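Local atomic coordinates of isocitrate dehydrogenase [NAD] subunit 2 (PDB entry 3BLX), a protein that catalyses, as part of an octamer with subunit 1, the NAD-dependent oxidative decarboxylation of isocitrate to 2-oxoglutarate in the citric acid cycle, and also binds RNA. Residues N112-K117 with L253-S258; V129-I134 with S233-A238; L262-S267 with K292-A297. All coordinates share one frame; numbering follows the deposited sequence.

Contact 1: N112-K117 with L253-S258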
# COMPACT_ATOMS: atom_id res chain seq x y z
N ASN B 112 45.68 15.04 8.48
CA ASN B 112 45.32 16.17 7.64
C ASN B 112 45.58 17.45 8.43
O ASN B 112 44.98 17.64 9.48
CB ASN B 112 43.84 16.08 7.23
CG ASN B 112 43.41 17.18 6.26
OD1 ASN B 112 42.60 18.04 6.60
ND2 ASN B 112 43.96 17.15 5.06
N VAL B 113 46.48 18.30 7.95
CA VAL B 113 46.80 19.55 8.63
C VAL B 113 46.09 20.72 7.98
O VAL B 113 46.26 20.95 6.80
CB VAL B 113 48.29 19.80 8.61
CG1 VAL B 113 48.62 21.07 9.35
CG2 VAL B 113 49.00 18.59 9.20
N ARG B 114 45.27 21.44 8.74
CA ARG B 114 44.45 22.52 8.20
C ARG B 114 44.63 23.81 8.98
O ARG B 114 43.96 24.01 10.00
CB ARG B 114 42.97 22.15 8.29
CG ARG B 114 42.43 21.36 7.13
CD ARG B 114 41.97 22.26 6.04
NE ARG B 114 40.68 21.82 5.53
CZ ARG B 114 39.57 22.57 5.52
NH1 ARG B 114 39.59 23.80 5.97
NH2 ARG B 114 38.46 22.07 5.04
N PRO B 115 45.51 24.71 8.48
CA PRO B 115 45.73 26.06 9.01
C PRO B 115 44.60 26.98 8.61
O PRO B 115 44.14 26.87 7.49
CB PRO B 115 46.99 26.52 8.27
CG PRO B 115 47.61 25.28 7.75
CD PRO B 115 46.48 24.40 7.42
N ALA B 116 44.15 27.86 9.49
CA ALA B 116 43.27 28.94 9.07
C ALA B 116 43.76 30.29 9.61
O ALA B 116 43.53 30.59 10.77
CB ALA B 116 41.84 28.68 9.51
N LYS B 117 44.46 31.07 8.78
CA LYS B 117 45.00 32.36 9.21
C LYS B 117 44.35 33.54 8.51
O LYS B 117 44.02 33.46 7.33
CB LYS B 117 46.53 32.41 9.10
CG LYS B 117 47.15 33.50 9.99
CD LYS B 117 48.68 33.45 10.08
CE LYS B 117 49.38 34.14 8.91
NZ LYS B 117 50.88 34.09 9.00
N LEU B 253 34.71 25.23 9.89
CA LEU B 253 34.34 26.34 10.76
C LEU B 253 35.54 27.29 10.96
O LEU B 253 35.38 28.49 10.99
CB LEU B 253 33.86 25.77 12.09
CG LEU B 253 33.38 26.68 13.19
CD1 LEU B 253 32.38 25.96 14.05
CD2 LEU B 253 34.55 27.10 14.01
N ASN B 254 36.73 26.74 11.08
CA ASN B 254 37.94 27.55 11.15
C ASN B 254 38.13 28.40 9.90
O ASN B 254 38.46 29.58 9.97
CB ASN B 254 39.18 26.66 11.44
CG ASN B 254 39.16 26.05 12.84
OD1 ASN B 254 38.33 26.43 13.69
ND2 ASN B 254 40.07 25.11 13.09
N SER B 255 37.91 27.81 8.74
CA SER B 255 38.06 28.53 7.49
C SER B 255 36.98 29.61 7.34
O SER B 255 37.18 30.61 6.66
CB SER B 255 38.05 27.56 6.30
OG SER B 255 39.23 26.77 6.30
N GLY B 256 35.84 29.40 7.98
CA GLY B 256 34.79 30.41 8.02
C GLY B 256 35.21 31.58 8.89
O GLY B 256 34.78 32.72 8.68
N LEU B 257 36.06 31.32 9.88
CA LEU B 257 36.52 32.37 10.76
C LEU B 257 37.59 33.19 10.05
O LEU B 257 37.57 34.41 10.09
CB LEU B 257 37.06 31.79 12.07
CG LEU B 257 35.97 31.23 12.98
CD1 LEU B 257 36.55 30.53 14.20
CD2 LEU B 257 35.00 32.32 13.37
N SER B 258 38.50 32.52 9.38
CA SER B 258 39.63 33.19 8.77
C SER B 258 39.27 33.95 7.50
O SER B 258 39.83 35.01 7.24
CB SER B 258 40.79 32.22 8.53
OG SER B 258 40.44 31.26 7.56
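Arg114 has CG anti to its own carbonyl carbon (chi1 -86°), and bends at chi2 and chi3 curl the chain round until the guanidinium presents an edge to Ser255. The OG of Ser255, likewise anti to the carbonyl carbon, sits in the guanidinium plane with Arg114 NH1 3.0 Å away. The clear polar partners lie outside the two segments: Arg114 NH2 makes a salt bridge with Asp252, and Ser255 OG is hydrogen-bonded to Thr265 OG1. By similarity Arg114 binds substrate and Asp252 binds magnesium, so this end of the contact probably borders the active site, with Asp252 holding the guanidinium in place.

Further along, Ala116 CB packs against residues one turn apart, Asn254 and Ser258. It lies 3.5 Å from Asn254 O and equally 3.5 Å from Ser258 OG, while Asn254 CB is 3.9 Å from Ala116 CB. The hydroxyl of Ser258 also bonds weakly to Ser255 O, and Ser258 CB packs 3.7 Å from Lys117 O.

The axes of segments 112-117 and 253-258 approach to 7.1 Å at 22° from parallel; they belong to strand 109-117 and helix 244-258. Strands 130-136 and 266-271 flank strand 109-117 in the central sheet, and Leu253 and Leu257 of the helix pack on Ile246 and Val224 of a neighbouring subunit 1.

Contact 2: V129-I134 with S233-A238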
# COMPACT_ATOMS: atom_id res chain seq x y z
N VAL B 129 42.80 35.81 13.59
CA VAL B 129 42.68 34.38 13.72
C VAL B 129 43.91 33.67 13.13
O VAL B 129 44.34 33.96 12.03
CB VAL B 129 41.31 33.85 13.15
CG1 VAL B 129 40.56 34.92 12.44
CG2 VAL B 129 41.50 32.64 12.27
N ASP B 130 44.49 32.77 13.91
CA ASP B 130 45.59 31.97 13.42
C ASP B 130 45.47 30.56 14.00
O ASP B 130 46.09 30.22 15.00
CB ASP B 130 46.95 32.62 13.74
CG ASP B 130 48.11 31.90 13.10
OD1 ASP B 130 47.88 30.82 12.52
OD2 ASP B 130 49.26 32.41 13.19
N LEU B 131 44.65 29.74 13.36
CA LEU B 131 44.26 28.45 13.91
C LEU B 131 44.97 27.31 13.22
O LEU B 131 45.21 27.36 12.03
CB LEU B 131 42.75 28.30 13.78
CG LEU B 131 42.01 29.32 14.62
CD1 LEU B 131 40.53 29.40 14.26
CD2 LEU B 131 42.21 29.00 16.09
N VAL B 132 45.30 26.27 13.98
CA VAL B 132 45.88 25.06 13.40
C VAL B 132 45.12 23.83 13.92
O VAL B 132 45.09 23.59 15.13
CB VAL B 132 47.39 24.92 13.71
CG1 VAL B 132 47.93 23.66 13.10
CG2 VAL B 132 48.13 26.10 13.15
N LEU B 133 44.51 23.07 13.00
CA LEU B 133 43.78 21.84 13.34
C LEU B 133 44.37 20.61 12.65
O LEU B 133 44.53 20.59 11.45
CB LEU B 133 42.32 21.99 12.98
CG LEU B 133 41.42 20.78 13.28
CD1 LEU B 133 41.42 20.50 14.76
CD2 LEU B 133 40.00 20.97 12.79
N ILE B 134 44.73 19.59 13.42
CA ILE B 134 45.16 18.33 12.85
C ILE B 134 44.05 17.30 13.07
O ILE B 134 43.59 17.09 14.18
CB ILE B 134 46.48 17.82 13.47
CG1 ILE B 134 47.68 18.60 12.94
CG2 ILE B 134 46.72 16.40 13.09
CD1 ILE B 134 47.84 19.93 13.53
N SER B 233 41.45 34.50 18.55
CA SER B 233 42.86 34.74 18.86
C SER B 233 43.35 33.88 20.04
O SER B 233 44.54 33.55 20.14
CB SER B 233 43.12 36.23 19.10
OG SER B 233 42.41 36.71 20.24
N ALA B 234 42.41 33.49 20.90
CA ALA B 234 42.70 32.71 22.10
C ALA B 234 43.31 31.34 21.80
O ALA B 234 43.72 30.62 22.71
CB ALA B 234 41.44 32.54 22.91
N TYR B 235 43.38 30.99 20.52
CA TYR B 235 43.85 29.66 20.13
C TYR B 235 45.07 29.72 19.25
O TYR B 235 45.54 28.69 18.77
CB TYR B 235 42.73 28.86 19.43
CG TYR B 235 41.70 28.29 20.38
CD1 TYR B 235 40.58 29.01 20.74
CD2 TYR B 235 41.86 27.01 20.92
CE1 TYR B 235 39.65 28.49 21.61
CE2 TYR B 235 40.92 26.48 21.78
CZ TYR B 235 39.82 27.22 22.12
OH TYR B 235 38.88 26.69 22.97
N THR B 236 45.61 30.92 19.04
CA THR B 236 46.77 31.07 18.16
C THR B 236 48.09 30.64 18.81
O THR B 236 49.12 30.68 18.18
CB THR B 236 46.90 32.49 17.62
OG1 THR B 236 47.45 33.31 18.62
CG2 THR B 236 45.52 33.04 17.22
N ASP B 237 48.03 30.20 20.06
CA ASP B 237 49.18 29.59 20.72
C ASP B 237 48.99 28.09 20.87
O ASP B 237 49.64 27.44 21.68
CB ASP B 237 49.36 30.20 22.11
CG ASP B 237 48.12 30.03 22.99
OD1 ASP B 237 47.00 30.32 22.52
OD2 ASP B 237 48.27 29.63 24.17
N ALA B 238 48.06 27.53 20.11
CA ALA B 238 47.74 26.12 20.27
C ALA B 238 47.58 25.40 18.97
O ALA B 238 47.30 25.98 17.92
CB ALA B 238 46.50 25.96 21.09
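Tyr235 and Leu131 meet obliquely: Leu131 CD2 touches Tyr235 CB, the methylene that carries the ring, at 3.4 Å, and the ring itself leads on away from the strand. Beyond that point the ring packs among Ile185, Lys227 and Val228, and its hydroxyl is hydrogen-bonded to Glu219. The carboxylate of Asp130, the other flat group here, takes little part across the contact; it has a long, weak ion pair with Arg181, and the touching is done by CB.

The fold is that of the isocitrate and isopropylmalate dehydrogenase family, and the contact lies where the chain leaves helix 221-230 and enters strand 238-242, the parallel neighbour of strand 130-136 in the central sheet. The end of a 3-10 segment, Ser233 to Tyr235, runs into a type I beta turn from Tyr235 to Ala238, closed by a bond from Ala238 N to Tyr235 O of 3.1 Å. Past the turn the two strands pair in earnest, the backbone of Val132 and Ile134 bonding to that of Ser240.

In Leu131, chi1 -65° and chi2 167° together bring CD2 to Tyr235, and the side chain also touches Val228 and Asn254 of helix 244-258. Thr236 covers the start of the strand. With its OG1 bonded weakly to Ser233 O, the methyl falls anti to the carbonyl carbon and lies against Asp130: CG2 is 3.5 Å from Asp130 N and 3.8 Å from Asp130 CB. No conventional hydrogen bond joins the two segments; what does bridge them is a CA-H...O contact, Thr236 CA to Asp130 O at 3.3 Å with an angle of 147° at the hydrogen.

Contact 3: L262-S267 with K292-A297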
# COMPACT_ATOMS: atom_id res chain seq x y z
N LEU B 262 36.30 28.42 1.80
CA LEU B 262 37.49 27.57 1.62
C LEU B 262 38.52 28.14 0.63
O LEU B 262 39.55 27.50 0.37
CB LEU B 262 37.09 26.16 1.17
CG LEU B 262 36.18 25.29 2.04
CD1 LEU B 262 36.53 25.39 3.51
CD2 LEU B 262 34.73 25.66 1.82
N GLY B 263 38.22 29.34 0.11
CA GLY B 263 38.97 29.94 -0.98
C GLY B 263 40.45 30.18 -0.74
O GLY B 263 41.25 30.14 -1.67
N LEU B 264 40.82 30.44 0.51
CA LEU B 264 42.19 30.78 0.80
C LEU B 264 42.88 29.74 1.68
O LEU B 264 43.90 30.02 2.32
CB LEU B 264 42.27 32.18 1.45
CG LEU B 264 41.34 33.21 0.81
CD1 LEU B 264 41.30 34.49 1.62
CD2 LEU B 264 41.75 33.48 -0.63
N THR B 265 42.33 28.53 1.69
CA THR B 265 42.77 27.53 2.65
C THR B 265 43.66 26.43 2.07
O THR B 265 43.28 25.72 1.13
CB THR B 265 41.56 26.88 3.33
OG1 THR B 265 40.73 27.90 3.92
CG2 THR B 265 42.03 25.92 4.41
N PRO B 266 44.86 26.30 2.64
CA PRO B 266 45.86 25.27 2.37
C PRO B 266 45.57 24.04 3.22
O PRO B 266 44.90 24.15 4.26
CB PRO B 266 47.17 25.90 2.87
CG PRO B 266 46.79 27.18 3.52
CD PRO B 266 45.31 27.25 3.66
N SER B 267 46.09 22.89 2.80
CA SER B 267 45.93 21.69 3.57
C SER B 267 47.05 20.74 3.25
O SER B 267 47.60 20.75 2.14
CB SER B 267 44.56 21.03 3.30
OG SER B 267 44.64 20.02 2.31
N LYS B 292 40.27 33.98 -14.05
CA LYS B 292 39.80 34.63 -12.85
C LYS B 292 40.19 33.87 -11.57
O LYS B 292 39.91 34.32 -10.47
CB LYS B 292 38.28 34.83 -12.91
CG LYS B 292 37.78 35.63 -14.11
CD LYS B 292 36.32 36.06 -13.89
CE LYS B 292 35.61 36.42 -15.19
NZ LYS B 292 34.14 36.64 -14.99
N ALA B 293 40.86 32.72 -11.74
CA ALA B 293 41.18 31.82 -10.62
C ALA B 293 42.06 32.49 -9.57
O ALA B 293 42.78 33.42 -9.88
CB ALA B 293 41.84 30.56 -11.12
N ASN B 294 42.01 31.99 -8.34
CA ASN B 294 42.85 32.53 -7.28
C ASN B 294 43.83 31.50 -6.72
O ASN B 294 43.44 30.60 -5.98
CB ASN B 294 41.98 33.11 -6.17
CG ASN B 294 42.81 33.79 -5.09
OD1 ASN B 294 44.03 33.66 -5.05
ND2 ASN B 294 42.14 34.51 -4.19
N PRO B 295 45.12 31.65 -7.06
CA PRO B 295 46.19 30.69 -6.76
C PRO B 295 46.73 30.76 -5.34
O PRO B 295 47.67 30.01 -5.00
CB PRO B 295 47.31 31.12 -7.72
CG PRO B 295 46.82 32.31 -8.43
CD PRO B 295 45.63 32.83 -7.74
N THR B 296 46.18 31.64 -4.52
CA THR B 296 46.65 31.81 -3.15
C THR B 296 46.64 30.51 -2.33
O THR B 296 47.62 30.20 -1.63
CB THR B 296 45.79 32.79 -2.37
OG1 THR B 296 45.64 34.00 -3.12
CG2 THR B 296 46.43 33.08 -1.03
N ALA B 297 45.51 29.80 -2.41
CA ALA B 297 45.32 28.57 -1.68
C ALA B 297 46.36 27.55 -2.08
O ALA B 297 47.04 26.98 -1.24
CB ALA B 297 43.93 28.05 -1.93
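Ala297, in the first turn of helix 296-309, presses its methyl into the bend of chain 263-265. Ala297 CB lies 3.4 Å from Gly263 O and 3.9 Å from Thr265 O. Leu264 C is 4.1 Å from Ala297 CB. The backbones come close here, with the CA atoms of Leu264 and Ala297 4.6 Å apart, a spacing consistent with the small side chain of Ala297.

Leu264 extends over the start of the helix. Its CG is anti to the carbonyl carbon, and CD2 reaches the amide of Asn294 obliquely, 3.7 Å from Asn294 ND2, with Thr296 CB a little farther off. Asn294 forms an Asx turn that caps the helix: OD1 accepts from Thr296 N at 3.0 Å, with an N-H...O angle of 163°. Thr296 N stands 35° out of the plane of the Asn294 side-chain carbonyl. ND2 is hydrogen-bonded to Asp336, so the carboxamide is gripped at both ends and its rotation is fixed. Replacing it with an alanine here would probably leave Thr296 N without its side-chain acceptor, and so the helix start without this cap, take from Asp336 the donor ND2, and open a gap beside Leu264 CD2.

Strand 266-271 starts from this bend and belongs to the central sheet. Its first residue, Pro266, continues the packing along the same helix, against Leu300, Ser301 and Met304.

How the contacts relate
The three contacts share one central sheet. Contacts 1 and 2, with centres 9 Å apart, are joined by neighbouring antiparallel strands, where Ala116 N probably bonds to Leu131 O (2.8 Å) and Arg114 N to Leu133 O (2.9 Å). Along the chain contact 2 is nested inside the loop that contact 1 closes. On its other flank contact 1 meets contact 3, centres 12 Å apart, through Pro115 CD against Pro266 O (3.5 Å). Contacts 2 and 3 do not touch, their nearest atoms being about 8 Å apart. The side chain of Arg114, inferred to bind substrate, lies about 7 Å from that of Val132 in contact 2, about 4 Å from that of Thr265 in contact 3 and about 3 Å from that of Asp252, a magnesium ligand by similarity.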